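Local coordinates for protein ribonuclease VapC2 (Rickettsia felis, PDB 3ZVK) that cleaves single-stranded RNA as the magnesium-dependent toxin of a type II toxin-antitoxin system, paired with the antitoxin VapB2, at residues I39-L44 with L68-F73; G82-E87 with R123-I128; L100-H105 with A111-N116. The protein carries 1 engineered substitution. All coordinates share one frame; numbering follows the deposited sequence.

In the fold
Contacts 1 and 3 are buried, each laying a helix against a strand of the same parallel sheet, whereas contact 2, centred about 16 Å from the middle of the chain, is only partly buried and joins helix 75-90 to a loop. Chemistry follows place: contacts 1 and 3 are wholly apolar across their segments, while contact 2 adds a carboxylate lying against a proline at the surface. Contact 1 meets contact 3 through Ile39 and Ile102, and contact 3 meets contact 2 through Leu100 and Leu84. In sequence, contact 3 is nested within the loop that contact 2 closes. Contacts 1 and 2, about 20 Å apart between centres, both also touch the second toxin subunit.

Contact 1 (I39-L44 with L68-F73); sequences IVLAEL and LEIIDF
Ile39 and Phe73 form one of two separate apolar meetings between helix 38-50 and the chain around strand 69-71; Leu41 and Ile70 form the other. At the first, Ile39 CD1 lies 3.9 Å from Phe73 CB, and Ile39 CG1 is 4.0 Å from Phe73 CD1, so the isoleucine branch lies obliquely beside the root of the ring and its near carbon. CG1 of Ile39, beside the backbone N (chi1 -48°), brings this branch to Phe73, and the bent second torsion (chi2 -57°) sets CD1 at CB. The ring carbon Phe73 CG is anti to the backbone N (chi1 -177°), which carries the ring toward helix 97-109, where it packs edge-to-face with His105. The second meeting is a single methyl contact: Leu41 CD2 is 3.9 Å from Ile70 CG2, and the two side chains cross at about a right angle. No hydrogen bond joins the segments, but Phe73 N bonds to the OG of Ser38, the residue just before Ile39. Other chains also reach this contact: Leu41 packs on Thr78 of the second toxin subunit and Ile70 on Pro32 of an antitoxin chain. Strand 69-71 runs parallel to strand 33-37 and pairs with it, with helices 38-50 and 54-65 between them in sequence; the packing thus belongs to a beta-alpha-beta crossover at one edge of the PIN-domain sheet.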
# COMPACT_ATOMS: atom_id res chain seq x y z
N ILE A 39 4.73 -23.42 5.51
CA ILE A 39 3.96 -24.50 6.19
C ILE A 39 4.88 -25.39 7.06
O ILE A 39 4.53 -25.73 8.18
CB ILE A 39 3.05 -25.35 5.22
CG1 ILE A 39 2.19 -24.47 4.25
CG2 ILE A 39 2.19 -26.35 5.99
CD1 ILE A 39 1.23 -23.43 4.94
N VAL A 40 6.07 -25.70 6.57
CA VAL A 40 7.11 -26.42 7.31
C VAL A 40 7.54 -25.56 8.49
O VAL A 40 7.58 -26.06 9.61
CB VAL A 40 8.34 -26.82 6.44
CG1 VAL A 40 9.49 -27.33 7.31
CG2 VAL A 40 7.95 -27.86 5.39
N LEU A 41 7.79 -24.26 8.24
CA LEU A 41 8.19 -23.30 9.28
C LEU A 41 7.16 -23.16 10.38
O LEU A 41 7.52 -23.08 11.56
CB LEU A 41 8.61 -21.95 8.69
CG LEU A 41 9.22 -20.96 9.67
CD1 LEU A 41 10.48 -21.52 10.40
CD2 LEU A 41 9.35 -19.58 9.06
N ALA A 42 5.86 -23.24 10.02
CA ALA A 42 4.75 -23.21 10.98
C ALA A 42 4.91 -24.40 11.92
O ALA A 42 4.83 -24.23 13.14
CB ALA A 42 3.43 -23.28 10.25
N GLU A 43 5.19 -25.60 11.37
CA GLU A 43 5.39 -26.82 12.15
C GLU A 43 6.63 -26.73 13.04
O GLU A 43 6.57 -27.12 14.21
CB GLU A 43 5.47 -28.05 11.23
CG GLU A 43 4.19 -28.37 10.47
CD GLU A 43 3.03 -28.96 11.26
OE1 GLU A 43 3.27 -29.69 12.25
OE2 GLU A 43 1.87 -28.67 10.90
N LEU A 44 7.73 -26.20 12.52
CA LEU A 44 8.99 -26.04 13.27
C LEU A 44 8.84 -25.02 14.41
O LEU A 44 9.31 -25.25 15.52
CB LEU A 44 10.16 -25.70 12.32
CG LEU A 44 10.53 -26.74 11.25
CD1 LEU A 44 11.57 -26.17 10.32
CD2 LEU A 44 10.99 -28.11 11.87
N LEU A 68 18.84 -21.29 4.08
CA LEU A 68 17.56 -21.70 3.48
C LEU A 68 16.78 -20.50 2.96
O LEU A 68 16.91 -19.44 3.49
CB LEU A 68 16.64 -22.35 4.62
CG LEU A 68 16.30 -23.83 4.52
CD1 LEU A 68 17.31 -24.53 3.77
CD2 LEU A 68 16.28 -24.49 5.85
N GLU A 69 15.89 -20.69 1.98
CA GLU A 69 14.94 -19.70 1.50
C GLU A 69 13.57 -20.16 2.05
O GLU A 69 13.20 -21.32 1.89
CB GLU A 69 14.92 -19.69 -0.02
CG GLU A 69 14.05 -18.58 -0.62
CD GLU A 69 14.15 -18.41 -2.13
OE1 GLU A 69 15.29 -18.47 -2.66
OE2 GLU A 69 13.10 -18.20 -2.78
N ILE A 70 12.85 -19.28 2.75
CA ILE A 70 11.50 -19.58 3.26
C ILE A 70 10.50 -19.11 2.19
O ILE A 70 10.47 -17.92 1.87
CB ILE A 70 11.23 -18.99 4.67
CG1 ILE A 70 12.37 -19.38 5.64
CG2 ILE A 70 9.85 -19.45 5.20
CD1 ILE A 70 12.64 -18.34 6.66
N ILE A 71 9.77 -20.05 1.58
CA ILE A 71 8.84 -19.72 0.50
C ILE A 71 7.43 -19.67 1.06
O ILE A 71 6.98 -20.63 1.66
CB ILE A 71 8.96 -20.67 -0.73
CG1 ILE A 71 10.42 -20.73 -1.27
CG2 ILE A 71 7.96 -20.27 -1.85
CD1 ILE A 71 10.66 -21.73 -2.40
N ASP A 72 6.74 -18.54 0.86
CA ASP A 72 5.37 -18.32 1.31
C ASP A 72 4.38 -19.21 0.55
O ASP A 72 4.55 -19.44 -0.65
CB ASP A 72 4.99 -16.84 1.16
CG ASP A 72 5.80 -15.89 2.05
OD1 ASP A 72 6.47 -16.38 3.03
OD2 ASP A 72 5.79 -14.65 1.77
N PHE A 73 3.37 -19.76 1.27
CA PHE A 73 2.36 -20.59 0.62
C PHE A 73 1.44 -19.61 -0.12
O PHE A 73 0.71 -18.84 0.50
CB PHE A 73 1.61 -21.47 1.63
CG PHE A 73 0.62 -22.39 0.98
CD1 PHE A 73 1.01 -23.64 0.52
CD2 PHE A 73 -0.72 -22.00 0.81
CE1 PHE A 73 0.08 -24.50 -0.10
CE2 PHE A 73 -1.64 -22.85 0.18
CZ PHE A 73 -1.23 -24.10 -0.28

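Contact 2 (G82-E87 with R123-I128); sequences GELRTE and RIPNLI
Gly82 O takes two bonds from Thr86, within a helical turn that presents Leu84 and Glu87 to Pro125. The backbone Thr86 N supplies the ordinary helical bond at 3.3 Å, and Thr86 OG1 adds a shorter one at 2.9 Å, nearly in line with the carbonyl at a C=O...OG1 angle of 161°. Ser49 of the second toxin subunit bonds to the same oxygen, so this side of helix 75-90 faces the VapC-VapC interface of the PIN domains. Across the contact lies a type II beta turn, Ile124 to Leu127, with Pro125 and Asn126 at its central positions; Asn126 has the positive phi (64°) that such a turn requires there. Leu84 bridges the turn's start, its CD1 lying 3.8 Å from Pro125 CD and 4.2 Å from Ile124 CB, while Leu100 and Ile107 of helix 97-109 pack against the same leucine. One turn further on, the extended chain of the exposed Glu87 and the proline ring point at each other from opposite directions. Glu87 OE1 and Glu87 OE2 are each 3.4 Å from Pro125 CG, and Glu87 CD is 3.5 Å from it, so this ring carbon sits over the flat face of the carboxylate rather than off one oxygen.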
# COMPACT_ATOMS: atom_id res chain seq x y z
N GLY A 82 -6.16 -28.55 -4.07
CA GLY A 82 -7.53 -28.96 -4.32
C GLY A 82 -7.61 -30.23 -5.13
O GLY A 82 -8.38 -31.14 -4.78
N GLU A 83 -6.79 -30.32 -6.20
CA GLU A 83 -6.72 -31.48 -7.09
C GLU A 83 -6.12 -32.71 -6.40
O GLU A 83 -6.66 -33.80 -6.54
CB GLU A 83 -5.95 -31.13 -8.38
CG GLU A 83 -6.68 -30.18 -9.30
CD GLU A 83 -7.86 -30.78 -10.04
OE1 GLU A 83 -7.63 -31.49 -11.05
OE2 GLU A 83 -9.02 -30.53 -9.63
N LEU A 84 -5.02 -32.52 -5.66
CA LEU A 84 -4.32 -33.57 -4.93
C LEU A 84 -5.18 -34.17 -3.79
O LEU A 84 -5.29 -35.39 -3.70
CB LEU A 84 -2.97 -33.03 -4.40
CG LEU A 84 -2.08 -33.98 -3.57
CD1 LEU A 84 -1.73 -35.24 -4.35
CD2 LEU A 84 -0.82 -33.28 -3.11
N ARG A 85 -5.80 -33.31 -2.97
CA ARG A 85 -6.66 -33.75 -1.86
C ARG A 85 -7.82 -34.59 -2.36
O ARG A 85 -8.09 -35.65 -1.79
CB ARG A 85 -7.14 -32.56 -1.02
CG ARG A 85 -7.78 -33.02 0.28
CD ARG A 85 -8.02 -31.91 1.25
NE ARG A 85 -9.05 -32.31 2.20
CZ ARG A 85 -9.59 -31.50 3.10
NH1 ARG A 85 -9.21 -30.24 3.19
NH2 ARG A 85 -10.55 -31.94 3.89
N THR A 86 -8.49 -34.13 -3.43
CA THR A 86 -9.62 -34.83 -4.05
C THR A 86 -9.20 -36.20 -4.58
O THR A 86 -9.88 -37.18 -4.32
CB THR A 86 -10.25 -33.94 -5.14
OG1 THR A 86 -10.72 -32.75 -4.51
CG2 THR A 86 -11.40 -34.62 -5.87
N GLU A 87 -8.06 -36.25 -5.32
CA GLU A 87 -7.52 -37.49 -5.88
C GLU A 87 -7.16 -38.51 -4.79
O GLU A 87 -7.55 -39.66 -4.90
CB GLU A 87 -6.32 -37.21 -6.80
CG GLU A 87 -5.94 -38.41 -7.64
CD GLU A 87 -4.75 -38.27 -8.58
OE1 GLU A 87 -4.17 -37.16 -8.67
OE2 GLU A 87 -4.39 -39.29 -9.22
N ARG A 123 1.78 -42.22 -1.98
CA ARG A 123 1.44 -42.42 -3.39
C ARG A 123 0.74 -41.13 -3.79
O ARG A 123 -0.49 -41.05 -3.85
CB ARG A 123 0.54 -43.68 -3.53
CG ARG A 123 0.10 -44.05 -4.95
CD ARG A 123 -1.34 -44.52 -4.94
NE ARG A 123 -1.53 -45.76 -5.70
CZ ARG A 123 -2.64 -46.49 -5.69
NH1 ARG A 123 -3.68 -46.13 -4.94
NH2 ARG A 123 -2.73 -47.59 -6.43
N ILE A 124 1.56 -40.08 -3.95
CA ILE A 124 1.12 -38.74 -4.30
C ILE A 124 1.54 -38.42 -5.75
O ILE A 124 2.73 -38.45 -6.09
CB ILE A 124 1.46 -37.65 -3.23
CG1 ILE A 124 2.97 -37.40 -3.03
CG2 ILE A 124 0.76 -37.91 -1.88
CD1 ILE A 124 3.92 -38.65 -2.69
N PRO A 125 0.53 -38.25 -6.64
CA PRO A 125 0.81 -38.04 -8.06
C PRO A 125 1.41 -36.67 -8.38
O PRO A 125 1.13 -35.69 -7.69
CB PRO A 125 -0.56 -38.22 -8.72
CG PRO A 125 -1.43 -38.88 -7.67
CD PRO A 125 -0.93 -38.30 -6.40
N ASN A 126 2.21 -36.62 -9.47
CA ASN A 126 2.90 -35.43 -9.99
C ASN A 126 3.96 -34.82 -9.03
O ASN A 126 4.45 -33.71 -9.28
CB ASN A 126 1.92 -34.34 -10.50
CG ASN A 126 0.65 -34.84 -11.15
OD1 ASN A 126 0.65 -35.60 -12.14
ND2 ASN A 126 -0.47 -34.38 -10.61
N LEU A 127 4.34 -35.56 -7.96
CA LEU A 127 5.31 -35.09 -6.99
C LEU A 127 6.67 -35.75 -7.14
O LEU A 127 6.78 -36.97 -7.08
CB LEU A 127 4.76 -35.23 -5.55
CG LEU A 127 5.64 -34.75 -4.40
CD1 LEU A 127 5.51 -33.28 -4.18
CD2 LEU A 127 5.25 -35.39 -3.13
N ILE A 128 7.72 -34.93 -7.35
CA ILE A 128 9.11 -35.39 -7.41
C ILE A 128 9.61 -35.47 -5.94
O ILE A 128 9.51 -34.50 -5.18
CB ILE A 128 10.03 -34.52 -8.30
CG1 ILE A 128 9.31 -33.96 -9.56
CG2 ILE A 128 11.31 -35.30 -8.64
CD1 ILE A 128 9.79 -32.50 -10.05

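Contact 3 (L100-H105 with A111-N116); sequences LLIASH and ATLVTN
Leu113 reaches from strand 112-115 to helix 97-109 with its two methyls on different residues. Leu113 CD1 is 4.0 Å from Ile102 CG2, and Leu113 CD2 is 4.1 Å from Ala103 CA, so one branch meets a side chain and the other the helix backbone, consistent with the small side chain of Ala103. This split follows from the torsions: CG stands opposite the backbone N (chi1 -176°), projecting the fork off the strand, and chi2 of 59° spreads the methyls across the helix. Ile102 crosses the leucine at about a right angle; its CG2, anti to the backbone N, does the touching, while CG1 leads the chain end away. On another side of the helix, Ser104 OG bonds Leu100 O at 2.7 Å, 33° out of the carbonyl plane, and Ser104 N reaches the same oxygen from the opposite face. This is helix-on-sheet packing of the PIN domain; the Leu113 side chain lies about 4 Å from that of Gly6, an engineered residue at a predicted magnesium site. Helix 97-109 is sandwiched between the sheet and helix 75-90, with Leu100 packing on Leu88 and Ser104 on Tyr81, while strand 112-115 runs parallel between strands 2-5 and 128-131.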
# COMPACT_ATOMS: atom_id res chain seq x y z
N LEU A 100 -0.16 -32.48 3.11
CA LEU A 100 -0.91 -32.23 1.88
C LEU A 100 -0.58 -30.79 1.33
O LEU A 100 -0.32 -30.62 0.14
CB LEU A 100 -2.41 -32.38 2.17
CG LEU A 100 -3.32 -33.02 1.12
CD1 LEU A 100 -2.59 -34.00 0.24
CD2 LEU A 100 -4.45 -33.78 1.78
N LEU A 101 -0.52 -29.77 2.23
CA LEU A 101 -0.19 -28.39 1.88
C LEU A 101 1.26 -28.30 1.41
O LEU A 101 1.55 -27.65 0.40
CB LEU A 101 -0.44 -27.43 3.07
CG LEU A 101 -1.91 -27.09 3.40
CD1 LEU A 101 -2.05 -26.48 4.76
CD2 LEU A 101 -2.48 -26.09 2.42
N ILE A 102 2.17 -28.97 2.15
CA ILE A 102 3.60 -29.05 1.89
C ILE A 102 3.86 -29.65 0.52
O ILE A 102 4.64 -29.07 -0.23
CB ILE A 102 4.34 -29.79 3.06
CG1 ILE A 102 4.38 -28.88 4.32
CG2 ILE A 102 5.77 -30.20 2.67
CD1 ILE A 102 4.26 -29.63 5.67
N ALA A 103 3.19 -30.78 0.18
CA ALA A 103 3.30 -31.51 -1.09
C ALA A 103 2.79 -30.67 -2.25
O ALA A 103 3.48 -30.57 -3.27
CB ALA A 103 2.54 -32.84 -1.01
N SER A 104 1.63 -30.00 -2.05
CA SER A 104 0.98 -29.08 -3.01
C SER A 104 1.94 -27.97 -3.41
O SER A 104 1.98 -27.58 -4.57
CB SER A 104 -0.24 -28.43 -2.38
OG SER A 104 -1.20 -29.42 -2.06
N HIS A 105 2.66 -27.44 -2.41
CA HIS A 105 3.62 -26.35 -2.52
C HIS A 105 4.81 -26.77 -3.38
O HIS A 105 5.17 -26.01 -4.27
CB HIS A 105 4.06 -25.85 -1.12
CG HIS A 105 4.62 -24.46 -1.14
ND1 HIS A 105 4.95 -23.82 0.03
CD2 HIS A 105 4.89 -23.64 -2.17
CE1 HIS A 105 5.40 -22.63 -0.32
NE2 HIS A 105 5.36 -22.47 -1.64
N ALA A 111 9.30 -28.34 -7.64
CA ALA A 111 10.43 -28.65 -6.78
C ALA A 111 10.51 -30.13 -6.43
O ALA A 111 9.51 -30.84 -6.48
CB ALA A 111 10.31 -27.81 -5.50
N THR A 112 11.70 -30.57 -6.00
CA THR A 112 11.93 -31.91 -5.48
C THR A 112 11.66 -31.80 -3.98
O THR A 112 12.25 -30.95 -3.28
CB THR A 112 13.35 -32.37 -5.74
OG1 THR A 112 13.58 -32.46 -7.15
CG2 THR A 112 13.65 -33.70 -5.10
N LEU A 113 10.74 -32.65 -3.48
CA LEU A 113 10.43 -32.66 -2.06
C LEU A 113 11.30 -33.69 -1.38
O LEU A 113 11.32 -34.86 -1.77
CB LEU A 113 8.93 -32.92 -1.80
CG LEU A 113 8.44 -32.85 -0.35
CD1 LEU A 113 8.70 -31.49 0.30
CD2 LEU A 113 6.99 -33.13 -0.32
N VAL A 114 12.03 -33.25 -0.36
CA VAL A 114 12.98 -34.06 0.37
C VAL A 114 12.35 -34.67 1.61
O VAL A 114 11.83 -33.96 2.46
CB VAL A 114 14.29 -33.33 0.67
CG1 VAL A 114 15.32 -34.29 1.25
CG2 VAL A 114 14.84 -32.63 -0.58
N THR A 115 12.42 -36.00 1.69
CA THR A 115 11.84 -36.80 2.74
C THR A 115 12.84 -37.68 3.50
O THR A 115 13.96 -37.84 3.06
CB THR A 115 10.58 -37.52 2.21
OG1 THR A 115 9.85 -38.00 3.34
CG2 THR A 115 10.91 -38.64 1.22
N ASN A 116 12.39 -38.21 4.67
CA ASN A 116 13.05 -39.04 5.70
C ASN A 116 12.57 -40.52 5.67
O ASN A 116 13.22 -41.39 6.25
CB ASN A 116 12.58 -38.48 7.10
CG ASN A 116 13.68 -38.04 8.02
OD1 ASN A 116 14.67 -37.45 7.62
ND2 ASN A 116 13.50 -38.23 9.30